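Local atomic coordinates of mannitol dehydrogenase (Helicobacter pylori, PDB entry 3TWO), a protein that probably interconverts cinnamyl alcohols and the corresponding aldehydes with NADP(H), as a zinc-containing member of the medium-chain alcohol dehydrogenase family. Residues Lys18-Ser23 with Ile57-Pro62; Leu317-Asp322 with Met343-Asp348. All coordinates share one frame; numbering follows the deposited sequence.

Contact 1: Lys18-Ser23 with Ile57-Pro62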
ATOM      1  N   LYS B  18     -18.759 -28.759  20.344  1.00 35.00           N
ATOM      2  CA  LYS B  18     -19.609 -29.891  20.733  1.00 37.02           C
ATOM      3  C   LYS B  18     -20.536 -30.238  19.592  1.00 35.91           C
ATOM      4  O   LYS B  18     -20.851 -29.366  18.793  1.00 35.95           O
ATOM      5  CB  LYS B  18     -20.455 -29.547  21.965  1.00 38.13           C
ATOM      6  CG  LYS B  18     -19.640 -29.171  23.209  1.00 44.08           C
ATOM      7  CD  LYS B  18     -20.499 -28.698  24.461  1.00 52.17           C
ATOM      8  CE  LYS B  18     -21.230 -27.334  24.271  1.00 51.77           C
ATOM      9  NZ  LYS B  18     -22.247 -27.492  23.205  1.00 54.24           N
ATOM     10  N   PRO B  19     -20.994 -31.506  19.517  1.00 36.06           N
ATOM     11  CA  PRO B  19     -22.035 -31.891  18.532  1.00 36.05           C
ATOM     12  C   PRO B  19     -23.246 -30.990  18.671  1.00 35.54           C
ATOM     13  O   PRO B  19     -23.700 -30.735  19.764  1.00 35.94           O
ATOM     14  CB  PRO B  19     -22.402 -33.345  18.942  1.00 36.28           C
ATOM     15  CG  PRO B  19     -21.064 -33.862  19.471  1.00 37.71           C
ATOM     16  CD  PRO B  19     -20.503 -32.677  20.281  1.00 36.50           C
ATOM     17  N   HIS B  20     -23.760 -30.476  17.574  1.00 35.21           N
ATOM     18  CA  HIS B  20     -24.877 -29.557  17.661  1.00 34.68           C
ATOM     19  C   HIS B  20     -25.836 -29.941  16.547  1.00 35.77           C
ATOM     20  O   HIS B  20     -25.420 -30.063  15.369  1.00 35.12           O
ATOM     21  CB  HIS B  20     -24.336 -28.130  17.480  1.00 34.06           C
ATOM     22  CG  HIS B  20     -25.378 -27.053  17.493  1.00 33.39           C
ATOM     23  ND1 HIS B  20     -26.253 -26.867  18.548  1.00 34.71           N
ATOM     24  CD2 HIS B  20     -25.653 -26.065  16.599  1.00 32.02           C
ATOM     25  CE1 HIS B  20     -27.049 -25.838  18.287  1.00 34.98           C
ATOM     26  NE2 HIS B  20     -26.697 -25.328  17.114  1.00 36.21           N
ATOM     27  N   ASP B  21     -27.097 -30.165  16.926  1.00 34.96           N
ATOM     28  CA  ASP B  21     -28.188 -30.326  15.987  1.00 35.35           C
ATOM     29  C   ASP B  21     -28.741 -28.985  15.619  1.00 35.02           C
ATOM     30  O   ASP B  21     -28.930 -28.136  16.483  1.00 34.26           O
ATOM     31  CB  ASP B  21     -29.346 -31.120  16.635  1.00 36.12           C
ATOM     32  CG  ASP B  21     -28.930 -32.535  17.022  1.00 39.05           C
ATOM     33  OD1 ASP B  21     -28.166 -33.189  16.256  1.00 38.90           O
ATOM     34  OD2 ASP B  21     -29.367 -32.986  18.103  1.00 43.56           O
ATOM     35  N   PHE B  22     -29.041 -28.807  14.329  1.00 34.60           N
ATOM     36  CA  PHE B  22     -29.630 -27.562  13.833  1.00 34.35           C
ATOM     37  C   PHE B  22     -30.364 -27.817  12.544  1.00 35.15           C
ATOM     38  O   PHE B  22     -30.527 -28.961  12.139  1.00 34.73           O
ATOM     39  CB  PHE B  22     -28.579 -26.435  13.649  1.00 32.91           C
ATOM     40  CG  PHE B  22     -27.560 -26.697  12.583  1.00 30.96           C
ATOM     41  CD1 PHE B  22     -27.588 -25.978  11.391  1.00 29.60           C
ATOM     42  CD2 PHE B  22     -26.562 -27.669  12.762  1.00 28.86           C
ATOM     43  CE1 PHE B  22     -26.579 -26.179  10.383  1.00 28.33           C
ATOM     44  CE2 PHE B  22     -25.580 -27.899  11.778  1.00 29.82           C
ATOM     45  CZ  PHE B  22     -25.553 -27.130  10.593  1.00 27.39           C
ATOM     46  N   SER B  23     -30.842 -26.744  11.924  1.00 35.31           N
ATOM     47  CA  SER B  23     -31.517 -26.855  10.655  1.00 36.17           C
ATOM     48  C   SER B  23     -31.087 -25.697   9.740  1.00 35.50           C
ATOM     49  O   SER B  23     -30.646 -24.618  10.202  1.00 34.89           O
ATOM     50  CB  SER B  23     -33.055 -26.909  10.855  1.00 37.37           C
ATOM     51  OG  SER B  23     -33.527 -25.609  11.170  1.00 37.93           O
ATOM     52  N   ILE B  57     -20.906 -14.278  16.228  1.00 31.47           N
ATOM     53  CA  ILE B  57     -22.295 -14.750  16.338  1.00 30.67           C
ATOM     54  C   ILE B  57     -22.242 -16.220  16.798  1.00 30.36           C
ATOM     55  O   ILE B  57     -21.746 -17.078  16.044  1.00 29.85           O
ATOM     56  CB  ILE B  57     -23.062 -14.561  14.964  1.00 29.76           C
ATOM     57  CG1 ILE B  57     -23.096 -13.075  14.550  1.00 30.91           C
ATOM     58  CG2 ILE B  57     -24.537 -15.136  15.062  1.00 27.96           C
ATOM     59  CD1 ILE B  57     -23.121 -12.848  12.983  1.00 29.72           C
ATOM     60  N   TYR B  58     -22.790 -16.494  17.990  1.00 30.15           N
ATOM     61  CA  TYR B  58     -22.794 -17.803  18.667  1.00 30.96           C
ATOM     62  C   TYR B  58     -24.218 -18.291  18.866  1.00 31.04           C
ATOM     63  O   TYR B  58     -25.074 -17.473  19.125  1.00 29.69           O
ATOM     64  CB  TYR B  58     -22.135 -17.694  20.069  1.00 30.91           C
ATOM     65  CG  TYR B  58     -20.679 -17.294  19.975  1.00 32.00           C
ATOM     66  CD1 TYR B  58     -20.265 -15.975  20.268  1.00 29.67           C
ATOM     67  CD2 TYR B  58     -19.716 -18.239  19.566  1.00 29.09           C
ATOM     68  CE1 TYR B  58     -18.910 -15.624  20.155  1.00 29.53           C
ATOM     69  CE2 TYR B  58     -18.384 -17.893  19.451  1.00 30.53           C
ATOM     70  CZ  TYR B  58     -17.992 -16.579  19.723  1.00 29.87           C
ATOM     71  OH  TYR B  58     -16.655 -16.287  19.597  1.00 30.40           O
ATOM     72  N   PRO B  59     -24.486 -19.618  18.752  1.00 30.60           N
ATOM     73  CA  PRO B  59     -23.568 -20.699  18.428  1.00 30.48           C
ATOM     74  C   PRO B  59     -23.009 -20.644  16.999  1.00 29.79           C
ATOM     75  O   PRO B  59     -23.757 -20.368  15.996  1.00 32.31           O
ATOM     76  CB  PRO B  59     -24.399 -21.973  18.616  1.00 30.57           C
ATOM     77  CG  PRO B  59     -25.825 -21.576  18.403  1.00 32.50           C
ATOM     78  CD  PRO B  59     -25.895 -20.088  18.876  1.00 31.46           C
ATOM     79  N   MET B  60     -21.723 -20.907  16.891  1.00 26.78           N
ATOM     80  CA  MET B  60     -21.043 -20.717  15.605  1.00 25.95           C
ATOM     81  C   MET B  60     -20.558 -22.040  15.056  1.00 26.04           C
ATOM     82  O   MET B  60     -20.009 -22.868  15.789  1.00 26.20           O
ATOM     83  CB  MET B  60     -19.845 -19.807  15.762  1.00 24.53           C
ATOM     84  CG  MET B  60     -19.062 -19.519  14.460  1.00 25.97           C
ATOM     85  SD  MET B  60     -17.594 -18.444  14.666  1.00 27.27           S
ATOM     86  CE  MET B  60     -18.311 -16.999  15.460  1.00 27.45           C
ATOM     87  N   ILE B  61     -20.723 -22.239  13.761  1.00 25.17           N
ATOM     88  CA  ILE B  61     -20.165 -23.443  13.137  1.00 24.66           C
ATOM     89  C   ILE B  61     -19.252 -23.011  12.016  1.00 24.43           C
ATOM     90  O   ILE B  61     -19.728 -22.679  10.917  1.00 24.96           O
ATOM     91  CB  ILE B  61     -21.254 -24.396  12.582  1.00 24.75           C
ATOM     92  CG1 ILE B  61     -22.058 -25.039  13.725  1.00 25.84           C
ATOM     93  CG2 ILE B  61     -20.631 -25.533  11.740  1.00 24.20           C
ATOM     94  CD1 ILE B  61     -23.168 -26.039  13.292  1.00 26.27           C
ATOM     95  N   PRO B  62     -17.940 -22.987  12.267  1.00 24.99           N
ATOM     96  CA  PRO B  62     -17.040 -22.482  11.226  1.00 24.42           C
ATOM     97  C   PRO B  62     -16.807 -23.517  10.117  1.00 25.13           C
ATOM     98  O   PRO B  62     -17.518 -24.564  10.067  1.00 25.71           O
ATOM     99  CB  PRO B  62     -15.728 -22.183  11.992  1.00 23.89           C
ATOM    100  CG  PRO B  62     -16.099 -22.245  13.462  1.00 25.60           C
ATOM    101  CD  PRO B  62     -17.217 -23.277  13.508  1.00 25.62           C
TER
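His20 and Phe22, two residues apart on one face of strand 18-24, both direct their side chains at the loop 57-62, where Pro59 and Ile61 receive them. The interface is small, 168 Å² summed over both sides, and it is made by van der Waals contact. His20 comes first along the strand. Its CG lies anti to the backbone N (chi1 178°), which carries the imidazole out from the strand to the loop. There the ring has two neighbours at ordinary van der Waals range: His20 CD2 is 4.1 Å from Ile61 CD1, which sits at the ring edge close to its plane, and His20 NE2 is 4.1 Å from Pro59 CG. The pyrrolidine ring of Pro59 follows a cis peptide bond and meets the histidine side chain at roughly a right angle. Phe22 makes the closest approach, with its CE2 3.4 Å from Ile61 CD1. The same methyl is 3.8 Å from both Phe22 CD2 and Phe22 CZ, so a single carbon lies obliquely to the six-membered ring, beside its CD2-CE2-CZ portion. The carbonyl O of His20 lies at the edge of the phenyl, in the ring plane. Ile61 reaches across through an extended CG1-CD1 arm (chi2 -179°) that meets the phenylalanine from the opposite direction, so that its terminal methyl serves both aromatic rings. Strand 18-24 pairs antiparallel with strand 3-9, whose Ala9 touches both His20 and Ile61; Phe11 stacks edge-to-face with His20. Backbone bonds tie Met60 to Ile10 and Ile61 to Gly130, and Met60 and Pro62 lean on helix 43-49.

Contact 2: Leu317-Asp322 with Met343-Asp348; sequences LILGKD and MKKSFD
Ser346 meets Gly320 through a hydrogen bond from Gly320 N to Ser346 OG, 2.8 Å long with an N-H...O angle of 160°. The serine hydroxyl has OG beside its own backbone N and anti to the carbonyl carbon (chi1 -62°), a rotamer that turns it back along helix 343-346 and also lets it bond to the carbonyl O of Asp342, four residues earlier. Since a carbonyl oxygen can only accept, the hydroxyl proton is expected to go to Asp342, while OG accepts the Gly320 N-H. Two bonds thereby fix the rotation of OG. Carbon meets carbon next to this bond, where Leu319 CD2 is 3.5 Å from Lys345 CB. The hydroxyl has van der Waals neighbours on the same leucine, Leu319 CD2 and Leu319 CB each lying 3.7 Å from Ser346 OG. Lys345 takes part through its CB; beyond it the chain leads away and bends at chi4 (-75°). Within 317-322, the turn that presents Gly320 is held by Asp322: its OD2 accepts Leu319 N at 2.8 Å, using the anti lone pair, and Asp322 N returns a bond to Leu319 O, also of 2.8 Å. Strand 315-318, helix 323-331 and strand 338-342 form a beta-alpha-beta unit with its two strands parallel and paired, and the contact joins their exits: the 3-10 turn after the first strand is bonded to the last residue of the short C-terminal helix that follows the second.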
ATOM      1  N   LEU B 317      -5.667 -35.693   7.823  1.00 31.80           N
ATOM      2  CA  LEU B 317      -7.051 -36.076   8.059  1.00 32.81           C
ATOM      3  C   LEU B 317      -7.344 -36.317   9.519  1.00 31.24           C
ATOM      4  O   LEU B 317      -6.713 -37.136  10.130  1.00 31.17           O
ATOM      5  CB  LEU B 317      -7.360 -37.432   7.399  1.00 32.76           C
ATOM      6  CG  LEU B 317      -7.777 -37.419   5.948  1.00 38.12           C
ATOM      7  CD1 LEU B 317      -8.115 -38.895   5.495  1.00 39.00           C
ATOM      8  CD2 LEU B 317      -8.967 -36.480   5.771  1.00 35.69           C
ATOM      9  N   ILE B 318      -8.351 -35.653  10.031  1.00 29.82           N
ATOM     10  CA  ILE B 318      -8.795 -35.833  11.399  1.00 29.68           C
ATOM     11  C   ILE B 318     -10.315 -36.007  11.458  1.00 30.13           C
ATOM     12  O   ILE B 318     -11.010 -36.026  10.384  1.00 29.76           O
ATOM     13  CB  ILE B 318      -8.338 -34.651  12.267  1.00 30.04           C
ATOM     14  CG1 ILE B 318      -8.942 -33.318  11.815  1.00 27.23           C
ATOM     15  CG2 ILE B 318      -6.760 -34.581  12.335  1.00 30.96           C
ATOM     16  CD1 ILE B 318      -8.655 -32.168  12.876  1.00 25.87           C
ATOM     17  N   LEU B 319     -10.840 -36.146  12.684  1.00 30.01           N
ATOM     18  CA  LEU B 319     -12.286 -36.244  12.901  1.00 30.61           C
ATOM     19  C   LEU B 319     -12.803 -34.992  13.615  1.00 30.92           C
ATOM     20  O   LEU B 319     -12.001 -34.220  14.177  1.00 30.38           O
ATOM     21  CB  LEU B 319     -12.683 -37.554  13.644  1.00 30.28           C
ATOM     22  CG  LEU B 319     -12.301 -38.888  12.953  1.00 32.24           C
ATOM     23  CD1 LEU B 319     -12.649 -40.232  13.782  1.00 29.08           C
ATOM     24  CD2 LEU B 319     -12.994 -38.922  11.591  1.00 30.04           C
ATOM     25  N   GLY B 320     -14.131 -34.785  13.584  1.00 30.84           N
ATOM     26  CA  GLY B 320     -14.749 -33.596  14.196  1.00 29.77           C
ATOM     27  C   GLY B 320     -14.387 -33.464  15.664  1.00 30.11           C
ATOM     28  O   GLY B 320     -14.177 -32.360  16.175  1.00 30.50           O
ATOM     29  N   LYS B 321     -14.245 -34.588  16.348  1.00 30.50           N
ATOM     30  CA  LYS B 321     -13.885 -34.549  17.763  1.00 29.90           C
ATOM     31  C   LYS B 321     -12.445 -34.074  17.952  1.00 30.14           C
ATOM     32  O   LYS B 321     -12.027 -33.872  19.062  1.00 30.95           O
ATOM     33  CB  LYS B 321     -14.054 -35.941  18.394  1.00 30.79           C
ATOM     34  CG  LYS B 321     -12.874 -36.801  18.079  1.00 29.14           C
ATOM     35  CD  LYS B 321     -13.093 -38.300  18.277  1.00 35.23           C
ATOM     36  CE  LYS B 321     -11.816 -38.996  17.879  1.00 33.33           C
ATOM     37  NZ  LYS B 321     -11.721 -40.388  18.398  1.00 44.39           N
ATOM     38  N   ASP B 322     -11.650 -33.931  16.905  1.00 29.07           N
ATOM     39  CA  ASP B 322     -10.248 -33.492  17.120  1.00 28.30           C
ATOM     40  C   ASP B 322     -10.142 -31.998  16.950  1.00 27.84           C
ATOM     41  O   ASP B 322      -9.037 -31.447  17.021  1.00 27.92           O
ATOM     42  CB  ASP B 322      -9.288 -34.151  16.086  1.00 28.45           C
ATOM     43  CG  ASP B 322      -9.263 -35.690  16.164  1.00 30.86           C
ATOM     44  OD1 ASP B 322      -8.875 -36.240  17.243  1.00 30.23           O
ATOM     45  OD2 ASP B 322      -9.597 -36.365  15.139  1.00 35.13           O
ATOM     46  N   MET B 343     -15.751 -35.889   7.352  1.00 31.65           N
ATOM     47  CA  MET B 343     -17.065 -35.665   7.889  1.00 33.25           C
ATOM     48  C   MET B 343     -17.941 -36.920   7.948  1.00 34.42           C
ATOM     49  O   MET B 343     -18.654 -37.132   8.949  1.00 33.58           O
ATOM     50  CB  MET B 343     -17.797 -34.528   7.169  1.00 34.27           C
ATOM     51  CG  MET B 343     -18.909 -33.955   8.000  1.00 35.04           C
ATOM     52  SD  MET B 343     -18.250 -33.047   9.437  1.00 43.06           S
ATOM     53  CE  MET B 343     -16.829 -32.281   8.744  1.00 29.04           C
ATOM     54  N   LYS B 344     -17.873 -37.744   6.910  1.00 34.89           N
ATOM     55  CA  LYS B 344     -18.550 -39.030   6.982  1.00 37.39           C
ATOM     56  C   LYS B 344     -18.172 -39.828   8.219  1.00 38.19           C
ATOM     57  O   LYS B 344     -19.052 -40.379   8.889  1.00 39.00           O
ATOM     58  CB  LYS B 344     -18.228 -39.894   5.762  1.00 38.28           C
ATOM     59  CG  LYS B 344     -19.036 -39.610   4.531  1.00 42.08           C
ATOM     60  CD  LYS B 344     -20.524 -39.923   4.733  1.00 47.91           C
ATOM     61  CE  LYS B 344     -21.348 -38.620   4.704  1.00 46.88           C
ATOM     62  NZ  LYS B 344     -22.631 -38.934   4.057  1.00 48.01           N
ATOM     63  N   LYS B 345     -16.881 -39.951   8.510  1.00 38.37           N
ATOM     64  CA  LYS B 345     -16.500 -40.796   9.653  1.00 40.81           C
ATOM     65  C   LYS B 345     -16.857 -40.126  10.980  1.00 40.13           C
ATOM     66  O   LYS B 345     -17.091 -40.796  11.969  1.00 42.42           O
ATOM     67  CB  LYS B 345     -15.026 -41.119   9.689  1.00 40.75           C
ATOM     68  CG  LYS B 345     -14.475 -41.914   8.561  1.00 46.27           C
ATOM     69  CD  LYS B 345     -13.136 -42.578   9.060  1.00 51.15           C
ATOM     70  CE  LYS B 345     -12.145 -42.931   7.922  1.00 53.51           C
ATOM     71  NZ  LYS B 345     -12.530 -44.140   7.112  1.00 57.77           N
ATOM     72  N   SER B 346     -16.878 -38.810  10.997  1.00 38.27           N
ATOM     73  CA  SER B 346     -17.234 -38.095  12.190  1.00 37.77           C
ATOM     74  C   SER B 346     -18.661 -38.362  12.533  1.00 39.66           C
ATOM     75  O   SER B 346     -18.989 -38.388  13.706  1.00 39.74           O
ATOM     76  CB  SER B 346     -17.003 -36.581  12.045  1.00 35.85           C
ATOM     77  OG  SER B 346     -15.634 -36.303  11.826  1.00 32.18           O
ATOM     78  N   PHE B 347     -19.507 -38.606  11.532  1.00 41.76           N
ATOM     79  CA  PHE B 347     -20.920 -38.859  11.824  1.00 44.15           C
ATOM     80  C   PHE B 347     -21.434 -40.258  11.721  1.00 46.03           C
ATOM     81  O   PHE B 347     -22.595 -40.422  11.483  1.00 47.85           O
ATOM     82  CB  PHE B 347     -21.865 -37.893  11.092  1.00 43.91           C
ATOM     83  CG  PHE B 347     -21.808 -36.510  11.636  1.00 43.41           C
ATOM     84  CD1 PHE B 347     -22.215 -36.248  12.958  1.00 43.92           C
ATOM     85  CD2 PHE B 347     -21.298 -35.478  10.859  1.00 43.05           C
ATOM     86  CE1 PHE B 347     -22.118 -34.933  13.506  1.00 44.15           C
ATOM     87  CE2 PHE B 347     -21.212 -34.183  11.359  1.00 45.23           C
ATOM     88  CZ  PHE B 347     -21.620 -33.896  12.704  1.00 45.25           C
ATOM     89  N   ASP B 348     -20.587 -41.259  11.918  1.00 48.35           N
ATOM     90  CA  ASP B 348     -21.044 -42.667  12.081  1.00 51.23           C
ATOM     91  C   ASP B 348     -22.064 -42.967  13.199  1.00 51.55           C
ATOM     92  O   ASP B 348     -21.973 -42.522  14.333  1.00 50.83           O
ATOM     93  CB  ASP B 348     -19.843 -43.585  12.286  1.00 52.36           C
ATOM     94  CG  ASP B 348     -19.033 -43.715  11.051  1.00 55.06           C
ATOM     95  OD1 ASP B 348     -19.585 -43.462   9.971  1.00 58.26           O
ATOM     96  OD2 ASP B 348     -17.846 -44.055  11.152  1.00 60.36           O
ATOM     97  OXT ASP B 348     -23.032 -43.721  13.011  1.00 53.70           O
TER

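The two contacts lie on the same side of the chain's centre, with their own centres 16 Å apart and nearest atoms about 6 Å apart, so they do not touch. Strand 3-9 joins them: it pairs with strand 18-24 and touches Ile61 through Ala9 in contact 1, while its Phe8 and Lys6 meet Ser346 and Phe347 in contact 2. In contact 1 the loop 57-62 ends two residues before His64, which with Cys42 and Cys160 holds a zinc ion. Contact 1 does not itself supply a metal ligand, and the Ile61 side chain is about 14 Å from a bound zinc ion.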